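Local coordinates for protein Epf (Streptococcus pyogenes, PDB 4ES8) that acts as a cell-surface adhesin, attaching to cells through an N-terminal domain that contains a carbohydrate-binding module, at residues 230-235 with 307-312; 250-255 with 275-280. One frame throughout, in Å; residues are numbered along the deposited sequence.

Contact 1 (230-235 with 307-312)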
loop_
_atom_site.group_PDB
_atom_site.type_symbol
_atom_site.label_atom_id
_atom_site.label_comp_id
_atom_site.label_asym_id
_atom_site.label_seq_id
_atom_site.Cartn_x
_atom_site.Cartn_y
_atom_site.Cartn_z
ATOM N N LYS A 230 -25.227 -22.058 -19.280
ATOM C CA LYS A 230 -24.857 -20.645 -19.135
ATOM C C LYS A 230 -23.865 -20.395 -17.999
ATOM O O LYS A 230 -23.148 -19.386 -18.038
ATOM C CB LYS A 230 -26.108 -19.784 -18.869
ATOM C CG LYS A 230 -27.073 -19.681 -20.057
ATOM C CD LYS A 230 -28.340 -18.863 -19.740
ATOM C CE LYS A 230 -29.308 -19.536 -18.787
ATOM N NZ LYS A 230 -29.930 -20.755 -19.373
ATOM N N ASN A 231 -23.846 -21.281 -16.980
ATOM C CA ASN A 231 -23.017 -21.126 -15.792
ATOM C C ASN A 231 -21.603 -21.680 -15.996
ATOM O O ASN A 231 -21.439 -22.891 -16.169
ATOM C CB ASN A 231 -23.700 -21.812 -14.594
ATOM C CG ASN A 231 -25.189 -21.544 -14.493
ATOM O OD1 ASN A 231 -25.643 -20.397 -14.413
ATOM N ND2 ASN A 231 -25.983 -22.606 -14.520
ATOM N N VAL A 232 -20.589 -20.798 -15.939
ATOM C CA VAL A 232 -19.186 -21.168 -16.044
ATOM C C VAL A 232 -18.598 -20.937 -14.658
ATOM O O VAL A 232 -18.854 -19.884 -14.069
ATOM C CB VAL A 232 -18.439 -20.362 -17.149
ATOM C CG1 VAL A 232 -16.945 -20.686 -17.148
ATOM C CG2 VAL A 232 -19.044 -20.621 -18.532
ATOM N N GLN A 233 -17.853 -21.907 -14.134
ATOM C CA GLN A 233 -17.271 -21.770 -12.798
ATOM C C GLN A 233 -15.763 -21.734 -12.908
ATOM O O GLN A 233 -15.152 -22.689 -13.393
ATOM C CB GLN A 233 -17.727 -22.923 -11.877
ATOM C CG GLN A 233 -19.224 -22.883 -11.555
ATOM C CD GLN A 233 -19.617 -23.924 -10.531
ATOM O OE1 GLN A 233 -18.939 -24.949 -10.335
ATOM N NE2 GLN A 233 -20.744 -23.694 -9.868
ATOM N N LEU A 234 -15.148 -20.635 -12.442
ATOM C CA LEU A 234 -13.693 -20.517 -12.495
ATOM C C LEU A 234 -13.097 -20.524 -11.104
ATOM O O LEU A 234 -13.474 -19.687 -10.276
ATOM C CB LEU A 234 -13.272 -19.236 -13.218
ATOM C CG LEU A 234 -13.806 -19.037 -14.638
ATOM C CD1 LEU A 234 -13.278 -17.766 -15.202
ATOM C CD2 LEU A 234 -13.383 -20.201 -15.599
ATOM N N THR A 235 -12.182 -21.464 -10.843
ATOM C CA THR A 235 -11.494 -21.529 -9.553
ATOM C C THR A 235 -10.171 -20.778 -9.679
ATOM O O THR A 235 -9.323 -21.143 -10.495
ATOM C CB THR A 235 -11.288 -22.994 -9.111
ATOM O OG1 THR A 235 -12.564 -23.627 -9.003
ATOM C CG2 THR A 235 -10.530 -23.123 -7.769
ATOM N N PHE A 307 -4.655 -18.459 -19.851
ATOM C CA PHE A 307 -4.987 -19.788 -19.308
ATOM C C PHE A 307 -6.010 -20.442 -20.217
ATOM O O PHE A 307 -6.823 -19.742 -20.822
ATOM C CB PHE A 307 -5.559 -19.692 -17.889
ATOM C CG PHE A 307 -4.676 -18.941 -16.927
ATOM C CD1 PHE A 307 -3.524 -19.522 -16.417
ATOM C CD2 PHE A 307 -4.965 -17.628 -16.580
ATOM C CE1 PHE A 307 -2.685 -18.809 -15.560
ATOM C CE2 PHE A 307 -4.142 -16.926 -15.701
ATOM C CZ PHE A 307 -2.988 -17.512 -15.225
ATOM N N PHE A 308 -6.000 -21.773 -20.290
ATOM C CA PHE A 308 -6.939 -22.507 -21.143
ATOM C C PHE A 308 -7.534 -23.673 -20.403
ATOM O O PHE A 308 -6.862 -24.320 -19.586
ATOM C CB PHE A 308 -6.225 -23.028 -22.411
ATOM C CG PHE A 308 -5.567 -21.963 -23.245
ATOM C CD1 PHE A 308 -6.268 -21.319 -24.255
ATOM C CD2 PHE A 308 -4.253 -21.566 -22.991
ATOM C CE1 PHE A 308 -5.662 -20.313 -25.020
ATOM C CE2 PHE A 308 -3.656 -20.548 -23.738
ATOM C CZ PHE A 308 -4.361 -19.936 -24.756
ATOM N N PHE A 309 -8.790 -23.992 -20.734
ATOM C CA PHE A 309 -9.453 -25.160 -20.191
ATOM C C PHE A 309 -10.469 -25.623 -21.210
ATOM O O PHE A 309 -10.955 -24.818 -22.013
ATOM C CB PHE A 309 -10.091 -24.908 -18.801
ATOM C CG PHE A 309 -11.316 -24.024 -18.793
ATOM C CD1 PHE A 309 -11.193 -22.635 -18.772
ATOM C CD2 PHE A 309 -12.597 -24.575 -18.776
ATOM C CE1 PHE A 309 -12.330 -21.816 -18.773
ATOM C CE2 PHE A 309 -13.733 -23.755 -18.732
ATOM C CZ PHE A 309 -13.595 -22.383 -18.734
ATOM N N GLU A 310 -10.801 -26.916 -21.164
ATOM C CA GLU A 310 -11.777 -27.461 -22.100
ATOM C C GLU A 310 -13.183 -27.457 -21.574
ATOM O O GLU A 310 -13.419 -27.763 -20.407
ATOM C CB GLU A 310 -11.419 -28.911 -22.445
ATOM C CG GLU A 310 -10.294 -29.036 -23.462
ATOM C CD GLU A 310 -9.954 -30.460 -23.866
ATOM O OE1 GLU A 310 -10.767 -31.377 -23.599
ATOM O OE2 GLU A 310 -8.877 -30.656 -24.474
ATOM N N VAL A 311 -14.131 -27.223 -22.480
ATOM C CA VAL A 311 -15.562 -27.423 -22.244
ATOM C C VAL A 311 -15.743 -28.945 -22.152
ATOM O O VAL A 311 -15.115 -29.682 -22.909
ATOM C CB VAL A 311 -16.417 -26.816 -23.396
ATOM C CG1 VAL A 311 -17.903 -27.168 -23.259
ATOM C CG2 VAL A 311 -16.236 -25.314 -23.521
ATOM N N GLY A 312 -16.578 -29.410 -21.250
ATOM C CA GLY A 312 -16.826 -30.844 -21.157
ATOM C C GLY A 312 -18.295 -31.177 -21.288
ATOM O O GLY A 312 -19.110 -30.328 -21.655
#
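V232 N probably hydrogen-bonds to I275 O, a backbone link that ties strand 231-237 to strand 273-276; the V232 side chain points toward the opposite sheet. There it meets F309, and the meeting is wholly apolar: no hydrogen bond links 230-235 with 307-312. The far end of the phenyl ring does the touching. V232 CG1 approaches F309 CZ at 4.1 Å, while L234 CD2 sits 3.7 Å from F309 CE1 and 3.8 Å from F309 CZ, its side chain running roughly at a right angle to that of F309. With V232 CG1 anti to its backbone N (chi1 175°), that methyl is the branch presented to the ring. F309 has CG between its own N and carbonyl carbon (chi1 71°), the orientation that carries the ring inward from the edge strand 307-310. L220 of strand 219-224 and A225 in the loop after it also pack on the ring; L291, V293 and L252 do so from its own sheet. The CA atoms of L234 and F309 remain 9.9 Å apart, a spacing bridged by side chains alone. Two sheets facing each other in this way, of three and four strands, fit the fibronectin-like domain of the protein. One aromatic tip against two aliphatic branches gives a cohesion that rests on hydrophobic burial and dispersion; no polar side chain takes part between the two segments.

Contact 2 (250-255 with 275-280)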
loop_
_atom_site.group_PDB
_atom_site.type_symbol
_atom_site.label_atom_id
_atom_site.label_comp_id
_atom_site.label_asym_id
_atom_site.label_seq_id
_atom_site.Cartn_x
_atom_site.Cartn_y
_atom_site.Cartn_z
ATOM N N ILE A 250 -11.508 -10.698 -14.855
ATOM C CA ILE A 250 -11.440 -11.966 -15.591
ATOM C C ILE A 250 -12.117 -11.822 -16.957
ATOM O O ILE A 250 -13.304 -11.502 -17.001
ATOM C CB ILE A 250 -12.106 -13.119 -14.792
ATOM C CG1 ILE A 250 -11.473 -13.284 -13.384
ATOM C CG2 ILE A 250 -12.035 -14.430 -15.600
ATOM C CD1 ILE A 250 -12.308 -14.147 -12.454
ATOM N N SER A 251 -11.391 -12.109 -18.045
ATOM C CA SER A 251 -11.965 -12.116 -19.397
ATOM C C SER A 251 -12.005 -13.551 -19.891
ATOM O O SER A 251 -10.994 -14.254 -19.794
ATOM C CB SER A 251 -11.143 -11.242 -20.335
ATOM O OG SER A 251 -11.240 -9.889 -19.921
ATOM N N LEU A 252 -13.184 -14.008 -20.346
ATOM C CA LEU A 252 -13.372 -15.386 -20.845
ATOM C C LEU A 252 -13.629 -15.334 -22.331
ATOM O O LEU A 252 -14.483 -14.563 -22.767
ATOM C CB LEU A 252 -14.558 -16.033 -20.120
ATOM C CG LEU A 252 -14.968 -17.432 -20.594
ATOM C CD1 LEU A 252 -13.912 -18.465 -20.197
ATOM C CD2 LEU A 252 -16.318 -17.835 -19.966
ATOM N N PHE A 253 -12.885 -16.132 -23.107
ATOM C CA PHE A 253 -13.005 -16.134 -24.578
ATOM C C PHE A 253 -13.260 -17.521 -25.088
ATOM O O PHE A 253 -12.826 -18.490 -24.459
ATOM C CB PHE A 253 -11.690 -15.665 -25.221
ATOM C CG PHE A 253 -11.145 -14.330 -24.790
ATOM C CD1 PHE A 253 -10.439 -14.202 -23.593
ATOM C CD2 PHE A 253 -11.242 -13.224 -25.625
ATOM C CE1 PHE A 253 -9.906 -12.972 -23.211
ATOM C CE2 PHE A 253 -10.700 -11.992 -25.250
ATOM C CZ PHE A 253 -10.045 -11.873 -24.042
ATOM N N ASN A 254 -13.887 -17.629 -26.265
ATOM C CA ASN A 254 -14.064 -18.952 -26.870
ATOM C C ASN A 254 -12.789 -19.324 -27.650
ATOM O O ASN A 254 -11.840 -18.530 -27.696
ATOM C CB ASN A 254 -15.330 -19.021 -27.749
ATOM C CG ASN A 254 -15.315 -18.139 -28.977
ATOM O OD1 ASN A 254 -14.281 -17.649 -29.425
ATOM N ND2 ASN A 254 -16.490 -17.934 -29.572
ATOM N N SER A 255 -12.765 -20.514 -28.277
ATOM C CA SER A 255 -11.541 -20.972 -28.984
ATOM C C SER A 255 -11.201 -20.125 -30.214
ATOM O O SER A 255 -10.060 -20.176 -30.679
ATOM C CB SER A 255 -11.661 -22.439 -29.376
ATOM O OG SER A 255 -12.758 -22.620 -30.260
ATOM N N ILE A 275 -19.329 -17.014 -13.912
ATOM C CA ILE A 275 -19.496 -16.220 -15.112
ATOM C C ILE A 275 -20.770 -16.757 -15.775
ATOM O O ILE A 275 -20.909 -17.975 -15.927
ATOM C CB ILE A 275 -18.243 -16.273 -16.034
ATOM C CG1 ILE A 275 -17.033 -15.585 -15.339
ATOM C CG2 ILE A 275 -18.546 -15.630 -17.407
ATOM C CD1 ILE A 275 -15.739 -15.462 -16.164
ATOM N N THR A 276 -21.708 -15.862 -16.104
ATOM C CA THR A 276 -22.949 -16.254 -16.764
ATOM C C THR A 276 -22.871 -15.867 -18.233
ATOM O O THR A 276 -22.767 -14.688 -18.556
ATOM C CB THR A 276 -24.176 -15.629 -16.073
ATOM O OG1 THR A 276 -24.139 -15.941 -14.682
ATOM C CG2 THR A 276 -25.500 -16.109 -16.687
ATOM N N LEU A 277 -22.948 -16.864 -19.126
ATOM C CA LEU A 277 -22.946 -16.603 -20.562
ATOM C C LEU A 277 -24.342 -16.222 -21.020
ATOM O O LEU A 277 -25.309 -16.499 -20.308
ATOM C CB LEU A 277 -22.518 -17.890 -21.317
ATOM C CG LEU A 277 -21.154 -18.489 -20.994
ATOM C CD1 LEU A 277 -20.997 -19.849 -21.665
ATOM C CD2 LEU A 277 -20.023 -17.543 -21.425
ATOM N N SER A 278 -24.463 -15.662 -22.233
ATOM C CA SER A 278 -25.786 -15.432 -22.814
ATOM C C SER A 278 -26.314 -16.806 -23.292
ATOM O O SER A 278 -25.527 -17.761 -23.376
ATOM C CB SER A 278 -25.701 -14.427 -23.956
ATOM O OG SER A 278 -25.106 -15.006 -25.108
ATOM N N GLU A 279 -27.625 -16.924 -23.585
ATOM C CA GLU A 279 -28.195 -18.200 -24.032
ATOM C C GLU A 279 -27.532 -18.671 -25.333
ATOM O O GLU A 279 -27.194 -19.849 -25.433
ATOM C CB GLU A 279 -29.726 -18.106 -24.192
ATOM C CG GLU A 279 -30.461 -18.190 -22.863
ATOM C CD GLU A 279 -30.863 -19.584 -22.416
ATOM O OE1 GLU A 279 -29.978 -20.465 -22.308
ATOM O OE2 GLU A 279 -32.068 -19.786 -22.141
ATOM N N ASP A 280 -27.303 -17.742 -26.292
ATOM C CA ASP A 280 -26.652 -18.004 -27.576
ATOM C C ASP A 280 -25.209 -18.471 -27.368
ATOM O O ASP A 280 -24.786 -19.445 -27.993
ATOM C CB ASP A 280 -26.677 -16.754 -28.469
ATOM C CG ASP A 280 -28.070 -16.287 -28.886
ATOM O OD1 ASP A 280 -29.021 -17.102 -28.810
ATOM O OD2 ASP A 280 -28.207 -15.105 -29.276
#
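I275 drives its long branch between I250 and L252, two residues of strand 248-253 that face it from the other sheet. I275 CD1 comes to 3.9 Å from I250 CG2 and 4.2 Å from L252 CB, while its second branch, I275 CG2, meets L252 CD2 at 4.0 Å. The same L252 methyl also reaches L277, with 4.0 Å between L252 CD2 and L277 CD2, so a single carbon touches both a strand residue and the loop residue that follows the strand. I275 has CG1 anti to its carbonyl carbon (chi1 -66°) and CD1 extended beyond it (chi2 -176°), which is how CD1 gets far enough across the gap to touch both partners. In L252, a chi1 near 180° swings CG away from the residue's own N and sets CD2 against I275 and L277 together.

A second layer of apolar residues surrounds these groups. I250 is flanked by L234, V263 and V293, L252 by L291 and V293, and L277 by V232 and L285. L277 N probably hydrogen-bonds to K230 O, which continues the pairing one step past the end of strand 273-276, to the residue just before strand 231-237. Just beyond, S278 is the N-cap of helix 279-284: its side chain caps a backbone N inside the helix, and its own N is bonded to Q281 OE1, the reciprocal pattern of a capping box. E279 adds a salt bridge to K230. Polar bonds therefore secure the turn into the helix at the margin, whereas the interface itself is four buried aliphatic residues in van der Waals contact, with no hydrogen bond between the two segments, so the contact rests on hydrophobic burial.

How the contacts relate
From the N terminus, the chain passes through the larger part of the molecule before strand 231-237 opens contact 1. It then crosses to the opposing sheet at 248-253, which opens contact 2, runs along 259-264, and returns to the first sheet at 273-276, where contact 2 closes a short loop. Helix 279-284 and strand 290-297 follow, and strand 307-310 closes the much longer loop of contact 1, which contains that of contact 2 entirely. Both contacts join the three-stranded sheet to the four-stranded one, with centres 9 Å apart. L234 CD1 joins them, packing 3.5 Å from I275 CD1 and 3.6 Å from I250 CG2, which makes one continuous hydrophobic core.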